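PDB 5CEG: plasmid stabilization system from Mesorhizobium opportunistum, which probably acts as the ParE-like toxin of a type II toxin-antitoxin system, its activity held in check by a partner antitoxin. Local coordinates for residues B[17-22]-B[98-104]; B[29-33]-B[45-51]; B[80-84]-B[107-111]. One frame throughout, in Å; residues are numbered along the deposited sequence.

Contact 1: residues B[17-22]-B[98-104]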
loop_
_atom_site.group_PDB
_atom_site.type_symbol
_atom_site.label_atom_id
_atom_site.label_comp_id
_atom_site.label_asym_id
_atom_site.label_seq_id
_atom_site.Cartn_x
_atom_site.Cartn_y
_atom_site.Cartn_z
ATOM N N VAL B 17 24.828 -20.072 26.550
ATOM C CA VAL B 17 25.882 -19.076 26.391
ATOM C C VAL B 17 25.507 -17.810 27.162
ATOM O O VAL B 17 24.343 -17.642 27.549
ATOM C CB VAL B 17 26.133 -18.737 24.904
ATOM C CG1 VAL B 17 26.213 -20.006 24.083
ATOM C CG2 VAL B 17 25.045 -17.837 24.365
ATOM N N ARG B 18 26.486 -16.932 27.398
ATOM C CA ARG B 18 26.212 -15.650 28.050
ATOM C C ARG B 18 25.360 -14.787 27.128
ATOM O O ARG B 18 25.656 -14.674 25.942
ATOM C CB ARG B 18 27.503 -14.903 28.407
ATOM C CG ARG B 18 27.263 -13.562 29.112
ATOM C CD ARG B 18 28.259 -13.328 30.232
ATOM N NE ARG B 18 28.303 -11.957 30.742
ATOM C CZ ARG B 18 27.750 -11.552 31.884
ATOM N NH1 ARG B 18 27.073 -12.401 32.647
ATOM N NH2 ARG B 18 27.873 -10.291 32.269
ATOM N N LEU B 19 24.312 -14.192 27.672
ATOM C CA LEU B 19 23.475 -13.314 26.864
ATOM C C LEU B 19 23.428 -11.934 27.494
ATOM O O LEU B 19 23.087 -11.772 28.668
ATOM C CB LEU B 19 22.062 -13.890 26.701
ATOM C CG LEU B 19 21.221 -13.217 25.596
ATOM C CD1 LEU B 19 20.387 -14.240 24.835
ATOM C CD2 LEU B 19 20.334 -12.161 26.189
ATOM N N VAL B 20 23.778 -10.933 26.697
ATOM C CA VAL B 20 23.790 -9.559 27.152
ATOM C C VAL B 20 22.984 -8.702 26.183
ATOM O O VAL B 20 22.692 -9.131 25.061
ATOM C CB VAL B 20 25.229 -9.020 27.283
ATOM C CG1 VAL B 20 25.963 -9.759 28.437
ATOM C CG2 VAL B 20 25.996 -9.204 25.982
ATOM N N TRP B 21 22.607 -7.517 26.650
ATOM C CA TRP B 21 21.755 -6.600 25.889
ATOM C C TRP B 21 22.454 -5.253 25.809
ATOM O O TRP B 21 22.986 -4.774 26.803
ATOM C CB TRP B 21 20.382 -6.423 26.555
ATOM C CG TRP B 21 19.610 -7.684 26.854
ATOM C CD1 TRP B 21 19.938 -8.656 27.763
ATOM C CD2 TRP B 21 18.351 -8.085 26.279
ATOM N NE1 TRP B 21 18.977 -9.642 27.776
ATOM C CE2 TRP B 21 17.992 -9.315 26.876
ATOM C CE3 TRP B 21 17.499 -7.529 25.314
ATOM C CZ2 TRP B 21 16.821 -9.994 26.541
ATOM C CZ3 TRP B 21 16.344 -8.208 24.980
ATOM C CH2 TRP B 21 16.012 -9.427 25.595
ATOM N N SER B 22 22.461 -4.628 24.638
ATOM C CA SER B 22 23.021 -3.287 24.553
ATOM C C SER B 22 22.221 -2.334 25.434
ATOM O O SER B 22 21.035 -2.543 25.690
ATOM C CB SER B 22 23.029 -2.792 23.101
ATOM O OG SER B 22 21.732 -2.318 22.745
ATOM N N VAL B 98 30.222 -20.516 20.977
ATOM C CA VAL B 98 29.822 -19.113 21.044
ATOM C C VAL B 98 30.077 -18.599 22.458
ATOM O O VAL B 98 29.696 -19.251 23.437
ATOM C CB VAL B 98 28.332 -18.942 20.668
ATOM C CG1 VAL B 98 27.867 -17.496 20.908
ATOM C CG2 VAL B 98 28.099 -19.375 19.225
ATOM N N GLU B 99 30.735 -17.451 22.586
ATOM C CA GLU B 99 31.042 -16.941 23.925
ATOM C C GLU B 99 29.927 -16.028 24.442
ATOM O O GLU B 99 29.562 -16.093 25.619
ATOM C CB GLU B 99 32.387 -16.207 23.947
ATOM C CG GLU B 99 32.660 -15.537 25.283
ATOM C CD GLU B 99 34.083 -15.663 25.782
ATOM O OE1 GLU B 99 34.850 -16.462 25.217
ATOM O OE2 GLU B 99 34.431 -14.949 26.751
ATOM N N TRP B 100 29.360 -15.192 23.568
ATOM C CA TRP B 100 28.098 -14.585 23.968
ATOM C C TRP B 100 27.214 -14.211 22.812
ATOM O O TRP B 100 27.564 -14.288 21.644
ATOM C CB TRP B 100 28.293 -13.337 24.827
ATOM C CG TRP B 100 28.909 -12.232 24.081
ATOM C CD1 TRP B 100 28.289 -11.181 23.473
ATOM C CD2 TRP B 100 30.294 -12.078 23.848
ATOM N NE1 TRP B 100 29.226 -10.367 22.875
ATOM C CE2 TRP B 100 30.466 -10.903 23.099
ATOM C CE3 TRP B 100 31.414 -12.820 24.207
ATOM C CZ2 TRP B 100 31.713 -10.464 22.710
ATOM C CZ3 TRP B 100 32.640 -12.391 23.820
ATOM C CH2 TRP B 100 32.785 -11.233 23.073
ATOM N N VAL B 101 25.974 -13.954 23.202
ATOM C CA VAL B 101 24.966 -13.408 22.303
ATOM C C VAL B 101 24.730 -11.991 22.786
ATOM O O VAL B 101 24.490 -11.789 23.972
ATOM C CB VAL B 101 23.665 -14.221 22.342
ATOM C CG1 VAL B 101 22.495 -13.406 21.765
ATOM C CG2 VAL B 101 23.855 -15.526 21.579
ATOM N N GLU B 102 24.826 -11.003 21.892
ATOM C CA GLU B 102 24.422 -9.645 22.249
ATOM C C GLU B 102 23.146 -9.255 21.511
ATOM O O GLU B 102 23.140 -9.222 20.284
ATOM C CB GLU B 102 25.507 -8.601 21.922
ATOM C CG GLU B 102 25.000 -7.167 22.248
ATOM C CD GLU B 102 25.940 -6.033 21.868
ATOM O OE1 GLU B 102 27.091 -6.290 21.467
ATOM O OE2 GLU B 102 25.508 -4.863 22.005
ATOM N N ILE B 103 22.079 -8.981 22.254
ATOM C CA ILE B 103 20.874 -8.430 21.638
ATOM C C ILE B 103 21.085 -6.922 21.497
ATOM O O ILE B 103 21.239 -6.194 22.478
ATOM C CB ILE B 103 19.611 -8.772 22.448
ATOM C CG1 ILE B 103 19.456 -10.296 22.497
ATOM C CG2 ILE B 103 18.384 -8.114 21.822
ATOM C CD1 ILE B 103 18.227 -10.795 23.235
ATOM N N VAL B 104 21.130 -6.474 20.244
ATOM C CA VAL B 104 21.501 -5.091 19.952
ATOM C C VAL B 104 20.307 -4.121 19.980
ATOM O O VAL B 104 20.423 -3.007 20.494
ATOM C CB VAL B 104 22.226 -5.038 18.595
ATOM C CG1 VAL B 104 22.594 -3.596 18.224
ATOM C CG2 VAL B 104 23.490 -5.902 18.656
HETATM O O HOH W 1 29.062 -18.223 26.945
#

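Contact 2: residues B[29-33]-B[45-51]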
loop_
_atom_site.group_PDB
_atom_site.type_symbol
_atom_site.label_atom_id
_atom_site.label_comp_id
_atom_site.label_asym_id
_atom_site.label_seq_id
_atom_site.Cartn_x
_atom_site.Cartn_y
_atom_site.Cartn_z
ATOM N N LEU B 29 13.263 -2.130 25.602
ATOM C CA LEU B 29 12.387 -2.944 26.450
ATOM C C LEU B 29 11.565 -2.079 27.407
ATOM O O LEU B 29 10.376 -2.314 27.605
ATOM C CB LEU B 29 13.205 -3.968 27.248
ATOM C CG LEU B 29 13.831 -5.129 26.461
ATOM C CD1 LEU B 29 14.746 -5.972 27.378
ATOM C CD2 LEU B 29 12.742 -6.010 25.833
ATOM N N ILE B 30 12.201 -1.092 28.025
ATOM C CA ILE B 30 11.478 -0.209 28.926
ATOM C C ILE B 30 10.415 0.593 28.166
ATOM O O ILE B 30 9.279 0.706 28.624
ATOM C CB ILE B 30 12.435 0.729 29.663
ATOM C CG1 ILE B 30 13.342 -0.103 30.574
ATOM C CG2 ILE B 30 11.662 1.777 30.464
ATOM C CD1 ILE B 30 14.443 0.678 31.225
ATOM N N ASP B 31 10.778 1.118 26.995
ATOM C CA ASP B 31 9.849 1.879 26.160
ATOM C C ASP B 31 8.608 1.055 25.781
ATOM O O ASP B 31 7.473 1.534 25.859
ATOM C CB ASP B 31 10.568 2.347 24.889
ATOM C CG ASP B 31 9.732 3.307 24.057
ATOM O OD1 ASP B 31 9.228 4.310 24.607
ATOM O OD2 ASP B 31 9.567 3.041 22.849
ATOM N N ILE B 32 8.846 -0.186 25.374
ATOM C CA ILE B 32 7.757 -1.091 25.008
ATOM C C ILE B 32 6.774 -1.264 26.166
ATOM O O ILE B 32 5.556 -1.161 25.981
ATOM C CB ILE B 32 8.309 -2.466 24.570
ATOM C CG1 ILE B 32 8.997 -2.345 23.195
ATOM C CG2 ILE B 32 7.197 -3.524 24.553
ATOM C CD1 ILE B 32 9.883 -3.528 22.854
ATOM N N TYR B 33 7.303 -1.522 27.361
ATOM C CA TYR B 33 6.458 -1.775 28.525
ATOM C C TYR B 33 5.664 -0.531 28.918
ATOM O O TYR B 33 4.462 -0.602 29.225
ATOM C CB TYR B 33 7.322 -2.258 29.705
ATOM C CG TYR B 33 6.533 -2.857 30.869
ATOM C CD1 TYR B 33 5.899 -2.039 31.794
ATOM C CD2 TYR B 33 6.443 -4.225 31.039
ATOM C CE1 TYR B 33 5.189 -2.563 32.854
ATOM C CE2 TYR B 33 5.721 -4.771 32.102
ATOM C CZ TYR B 33 5.108 -3.926 33.006
ATOM O OH TYR B 33 4.395 -4.446 34.065
ATOM N N ASP B 45 2.952 -6.893 30.786
ATOM C CA ASP B 45 3.534 -8.078 31.399
ATOM C C ASP B 45 3.651 -9.256 30.432
ATOM O O ASP B 45 4.662 -9.958 30.446
ATOM C CB ASP B 45 2.718 -8.514 32.621
ATOM C CG ASP B 45 2.987 -7.658 33.839
ATOM O OD1 ASP B 45 4.086 -7.068 33.941
ATOM O OD2 ASP B 45 2.095 -7.596 34.708
ATOM N N ARG B 46 2.638 -9.473 29.591
ATOM C CA ARG B 46 2.691 -10.583 28.640
ATOM C C ARG B 46 3.803 -10.387 27.613
ATOM O O ARG B 46 4.490 -11.345 27.271
ATOM C CB ARG B 46 1.347 -10.774 27.936
ATOM C CG ARG B 46 0.272 -11.390 28.837
ATOM C CD ARG B 46 -0.951 -11.849 28.039
ATOM N NE ARG B 46 -1.620 -10.746 27.349
ATOM C CZ ARG B 46 -2.594 -10.009 27.879
ATOM N NH1 ARG B 46 -3.014 -10.247 29.115
ATOM N NH2 ARG B 46 -3.147 -9.028 27.176
ATOM N N TYR B 47 4.001 -9.157 27.134
ATOM C CA TYR B 47 5.092 -8.913 26.188
ATOM C C TYR B 47 6.441 -9.217 26.846
ATOM O O TYR B 47 7.329 -9.790 26.206
ATOM C CB TYR B 47 5.084 -7.468 25.661
ATOM C CG TYR B 47 4.011 -7.147 24.641
ATOM C CD1 TYR B 47 3.649 -8.058 23.661
ATOM C CD2 TYR B 47 3.376 -5.915 24.656
ATOM C CE1 TYR B 47 2.664 -7.742 22.716
ATOM C CE2 TYR B 47 2.387 -5.596 23.738
ATOM C CZ TYR B 47 2.042 -6.508 22.772
ATOM O OH TYR B 47 1.066 -6.178 21.857
ATOM N N TYR B 48 6.606 -8.847 28.119
ATOM C CA TYR B 48 7.846 -9.195 28.815
ATOM C C TYR B 48 7.982 -10.709 28.998
ATOM O O TYR B 48 9.078 -11.246 28.869
ATOM C CB TYR B 48 7.948 -8.497 30.180
ATOM C CG TYR B 48 8.646 -7.149 30.161
ATOM C CD1 TYR B 48 8.781 -6.420 28.979
ATOM C CD2 TYR B 48 9.159 -6.598 31.332
ATOM C CE1 TYR B 48 9.418 -5.180 28.969
ATOM C CE2 TYR B 48 9.786 -5.367 31.333
ATOM C CZ TYR B 48 9.919 -4.661 30.143
ATOM O OH TYR B 48 10.544 -3.432 30.153
ATOM N N ASP B 49 6.881 -11.397 29.296
ATOM C CA ASP B 49 6.939 -12.860 29.409
ATOM C C ASP B 49 7.431 -13.478 28.106
ATOM O O ASP B 49 8.267 -14.384 28.106
ATOM C CB ASP B 49 5.567 -13.441 29.754
ATOM C CG ASP B 49 5.090 -13.066 31.148
ATOM O OD1 ASP B 49 5.920 -12.817 32.041
ATOM O OD2 ASP B 49 3.858 -13.052 31.338
ATOM N N GLN B 50 6.904 -12.975 26.991
ATOM C CA GLN B 50 7.221 -13.528 25.679
ATOM C C GLN B 50 8.647 -13.190 25.254
ATOM O O GLN B 50 9.359 -14.036 24.695
ATOM C CB GLN B 50 6.216 -13.024 24.638
ATOM C CG GLN B 50 4.810 -13.578 24.910
ATOM C CD GLN B 50 3.701 -12.850 24.172
ATOM O OE1 GLN B 50 3.950 -12.010 23.309
ATOM N NE2 GLN B 50 2.459 -13.162 24.527
ATOM N N LEU B 51 9.067 -11.958 25.522
ATOM C CA LEU B 51 10.405 -11.536 25.119
ATOM C C LEU B 51 11.466 -12.240 25.964
ATOM O O LEU B 51 12.503 -12.646 25.445
ATOM C CB LEU B 51 10.540 -10.016 25.214
ATOM C CG LEU B 51 9.781 -9.255 24.125
ATOM C CD1 LEU B 51 9.586 -7.803 24.527
ATOM C CD2 LEU B 51 10.532 -9.347 22.780
#

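Contact 3: residues B[80-84]-B[107-111]. With NA (sodium ion), chain J.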
loop_
_atom_site.group_PDB
_atom_site.type_symbol
_atom_site.label_atom_id
_atom_site.label_comp_id
_atom_site.label_asym_id
_atom_site.label_seq_id
_atom_site.Cartn_x
_atom_site.Cartn_y
_atom_site.Cartn_z
ATOM N N GLU B 80 9.661 -12.111 17.398
ATOM C CA GLU B 80 8.724 -12.370 18.483
ATOM C C GLU B 80 7.600 -11.362 18.307
ATOM O O GLU B 80 7.630 -10.270 18.880
ATOM C CB GLU B 80 9.402 -12.238 19.856
ATOM C CG GLU B 80 8.469 -12.459 21.047
ATOM C CD GLU B 80 7.805 -13.817 21.016
ATOM O OE1 GLU B 80 8.510 -14.816 20.743
ATOM O OE2 GLU B 80 6.584 -13.883 21.259
ATOM N N ALA B 81 6.623 -11.720 17.476
ATOM C CA ALA B 81 5.636 -10.762 16.989
ATOM C C ALA B 81 4.977 -9.968 18.112
ATOM O O ALA B 81 4.589 -10.545 19.136
ATOM C CB ALA B 81 4.572 -11.487 16.170
ATOM N N PRO B 82 4.840 -8.649 17.930
ATOM C CA PRO B 82 5.162 -7.804 16.766
ATOM C C PRO B 82 6.594 -7.253 16.735
ATOM O O PRO B 82 6.879 -6.297 15.993
ATOM C CB PRO B 82 4.168 -6.649 16.916
ATOM C CG PRO B 82 4.074 -6.492 18.412
ATOM C CD PRO B 82 4.113 -7.887 18.965
ATOM N N PHE B 83 7.477 -7.840 17.539
ATOM C CA PHE B 83 8.843 -7.345 17.677
ATOM C C PHE B 83 9.835 -8.146 16.857
ATOM O O PHE B 83 9.631 -9.322 16.555
ATOM C CB PHE B 83 9.275 -7.355 19.153
ATOM C CG PHE B 83 8.273 -6.727 20.065
ATOM C CD1 PHE B 83 8.107 -5.352 20.082
ATOM C CD2 PHE B 83 7.470 -7.516 20.873
ATOM C CE1 PHE B 83 7.168 -4.771 20.909
ATOM C CE2 PHE B 83 6.531 -6.945 21.700
ATOM C CZ PHE B 83 6.367 -5.579 21.715
ATOM N N VAL B 84 10.925 -7.482 16.502
ATOM C CA VAL B 84 12.044 -8.115 15.844
ATOM C C VAL B 84 13.256 -7.930 16.748
ATOM O O VAL B 84 13.600 -6.796 17.095
ATOM C CB VAL B 84 12.285 -7.476 14.462
ATOM C CG1 VAL B 84 13.578 -7.937 13.882
ATOM C CG2 VAL B 84 11.100 -7.770 13.517
ATOM N N VAL B 107 13.019 -4.169 18.142
ATOM C CA VAL B 107 12.317 -3.241 17.251
ATOM C C VAL B 107 10.841 -3.604 17.125
ATOM O O VAL B 107 10.524 -4.751 16.884
ATOM C CB VAL B 107 12.950 -3.245 15.862
ATOM C CG1 VAL B 107 12.252 -2.228 14.953
ATOM C CG2 VAL B 107 14.454 -2.933 15.955
ATOM N N ASP B 108 9.950 -2.630 17.305
ATOM C CA ASP B 108 8.521 -2.866 17.105
ATOM C C ASP B 108 8.186 -2.622 15.642
ATOM O O ASP B 108 8.233 -1.485 15.186
ATOM C CB ASP B 108 7.692 -1.942 18.007
ATOM C CG ASP B 108 6.187 -2.197 17.908
ATOM O OD1 ASP B 108 5.727 -2.909 16.995
ATOM O OD2 ASP B 108 5.458 -1.684 18.782
ATOM N N GLY B 109 7.840 -3.684 14.916
ATOM C CA GLY B 109 7.559 -3.546 13.500
ATOM C C GLY B 109 6.374 -2.642 13.197
ATOM O O GLY B 109 6.294 -2.047 12.119
ATOM N N ARG B 110 5.434 -2.549 14.132
ATOM C CA ARG B 110 4.279 -1.673 13.936
ATOM C C ARG B 110 4.694 -0.204 13.950
ATOM O O ARG B 110 4.025 0.648 13.357
ATOM C CB ARG B 110 3.217 -1.914 15.013
ATOM C CG ARG B 110 2.604 -3.310 14.979
ATOM C CD ARG B 110 1.818 -3.506 16.273
ATOM N NE ARG B 110 1.132 -4.792 16.344
ATOM C CZ ARG B 110 0.649 -5.301 17.474
ATOM N NH1 ARG B 110 0.801 -4.639 18.613
ATOM N NH2 ARG B 110 0.025 -6.470 17.466
ATOM N N ARG B 111 5.799 0.087 14.636
ATOM C CA ARG B 111 6.254 1.460 14.821
ATOM C C ARG B 111 7.316 1.869 13.815
ATOM O O ARG B 111 7.454 3.056 13.507
ATOM C CB ARG B 111 6.808 1.632 16.241
ATOM C CG ARG B 111 7.326 3.023 16.561
ATOM C CD ARG B 111 8.015 3.036 17.909
ATOM N NE ARG B 111 8.296 4.391 18.379
ATOM C CZ ARG B 111 8.489 4.692 19.659
ATOM N NH1 ARG B 111 8.419 3.731 20.573
ATOM N NH2 ARG B 111 8.741 5.944 20.028
HETATM NA NA NA J . 4.737 -2.019 10.137
HETATM O O HOH W 2 3.357 -0.145 10.759
HETATM O O HOH W 3 3.512 -1.602 8.006
#

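Contact 1: residues B[17-22]-B[98-104]
Arg18 to Trp21 pair in parallel with Trp100 to Ile103, the two strand axes 4.7 Å apart at closest and turned 20° from each other. Four nearly straight backbone hydrogen bonds hold them, from Val101 N to Arg18 O, Val20 N to Val101 O, Ile103 N to Val20 O and Ser22 N to Ile103 O. Where the strands begin, a water bridges Arg18 N and Glu99 O; at the other end Ser22 OG gives a hydrogen bond to Val104 O (2.7 Å).

On one face, Ile103 and Trp21 run side by side in the same direction. In the conformer described, one of two modelled for Ile103, its CD1 sits over the six-membered ring of Trp21, 3.5 Å from the centroid and 12° off the normal, a CH-pi contact, while Ile103 CG2 covers Trp21 CE3 at 3.6 Å. With CG1 anti to its carbonyl carbon (chi1 -61°), Ile103 can lay its long branch along the indole. Leu19 spreads its two methyls over both neighbours on this face, CD1 on Val101 CG1 and CD2 on Ile103 CD1. On the other face, with Val20 and Trp100, the Glu102 carboxylate forms a salt bridge with a basic side chain of another protein chain.

Helix 41-60 covers the Leu19, Trp21 and Val101 face through Ala59, Ala55 and Leu58; strand 83-90 flanks the other edge of strand 100-108, where Glu99 and Trp100 form a classic beta bulge opposite Val90.

Contact 2: residues B[29-33]-B[45-51]
Two tyrosine hydroxyls supply the polar links between helix 29-33 and helix 45-51. Tyr48 OH donates to Leu29 O at 2.8 Å, coming from well above the carbonyl plane. That oxygen also accepts the helical bond from Tyr33 N, which arrives from the opposite face, so it is gripped twice. Tyr33 OH donates to Asp45 OD1 at 2.6 Å, the oxygen lying at the edge of the ring while the hydroxyl meets it from above the carboxylate plane. Asp45 also forms salt bridges with Arg42 and with a basic side chain of another protein chain, consistent with an ionised carboxylate.

The aromatic contact is edge-to-face: Tyr33 turns an edge to Tyr48, centroids 4.6 Å apart and planes at 51°. Tyr33 CD2 stands over the centre of the Tyr48 ring, 3.4 Å above its plane. Tyr33 carries its CG anti to the backbone N (chi1 -167°), which swings the ring across toward the second helix, past the face of Tyr48 and on to Asp45.

Apolar packing completes the contact. The Leu29 and Leu51 side chains pass one another from opposing sides, CD2 of Leu29 against CD1 of Leu51 at 3.9 Å.

The short segments run at 146°, within an antiparallel helical hairpin of helices 23-37 and 41-60, the N-terminal helical pair of the RelE/ParE toxin fold.

Contact 3: residues B[80-84]-B[107-111]
Val107 O takes the hydrogen bond from Val84 N at 2.8 Å and is also approached by Phe83 CA, in a CA-H...O contact of 3.2 Å. It belongs to the antiparallel beta hairpin of strands 83-90 and 100-108, at the end where the second strand passes into helix 109-112. Val84 and Val107 form a hydrogen-bonded pair, Val107 N returning a bond to Val84 O, and Phe83 and Asp108 form the next, non-hydrogen-bonded pair. One step on, Gly109 N donates to Pro82 O, at an N-H...O angle of 157°, so the pairing carries into the first turn of the helix.

Pro82, preceded by a cis peptide bond, is wedged between two flat groups. Its CG lies 3.7 Å above the centre of the Arg110 guanidinium and also over the centre of the Phe83 ring. The arginine chain is extended from CG to NE, bringing its planar end across the proline ring. Its NH1 forms a salt bridge with an acidic side chain of another protein chain, and a glycerol, probably from the crystallisation liquor, bonds to both Arg110 and Asp108.

Asp108 is the N-cap of the helix. Its CG stands anti to its own backbone N (chi1 -177°), turning OD1 to accept Arg110 N from above the carboxylate plane, while Asp108 CB flanks Phe83 CD1 at 4.0 Å. The Phe83 ring also meets Tyr47 edge-to-face and packs on Leu51, both of helix 41-60.

The helix start is also tied to the C-terminal tail by a sodium ion, which Leu113, Leu116 and Phe117 bind through their carbonyl oxygens. Gly109 O coordinates that sodium at 2.5 Å. One of the ion's two water ligands donates a hydrogen bond to Arg110 O at 2.8 Å.

In the fold
Contacts 1 and 3 lie about 20 Å apart between centres, on opposite sides of the chain's centre, and share strand 100-108: contact 1 pairs it with strand 18-21, contact 3 with strand 83-90. Contact 2, in the helical hairpin, is about 18 Å from contact 1 and 11 Å from contact 3. Helix 23-37 directly follows strand 18-21, and Leu29 packs on Trp21, joining contact 2 to contact 1. Toward contact 3, Asp31 forms a salt bridge with Arg111 and Ile32 packs on Phe83. Contact 2 closes before contact 3 opens, whereas contacts 1 and 3 interleave along the chain; strand 100-108 joins the N-terminal strand to the hairpin in one sheet, which the two helices back.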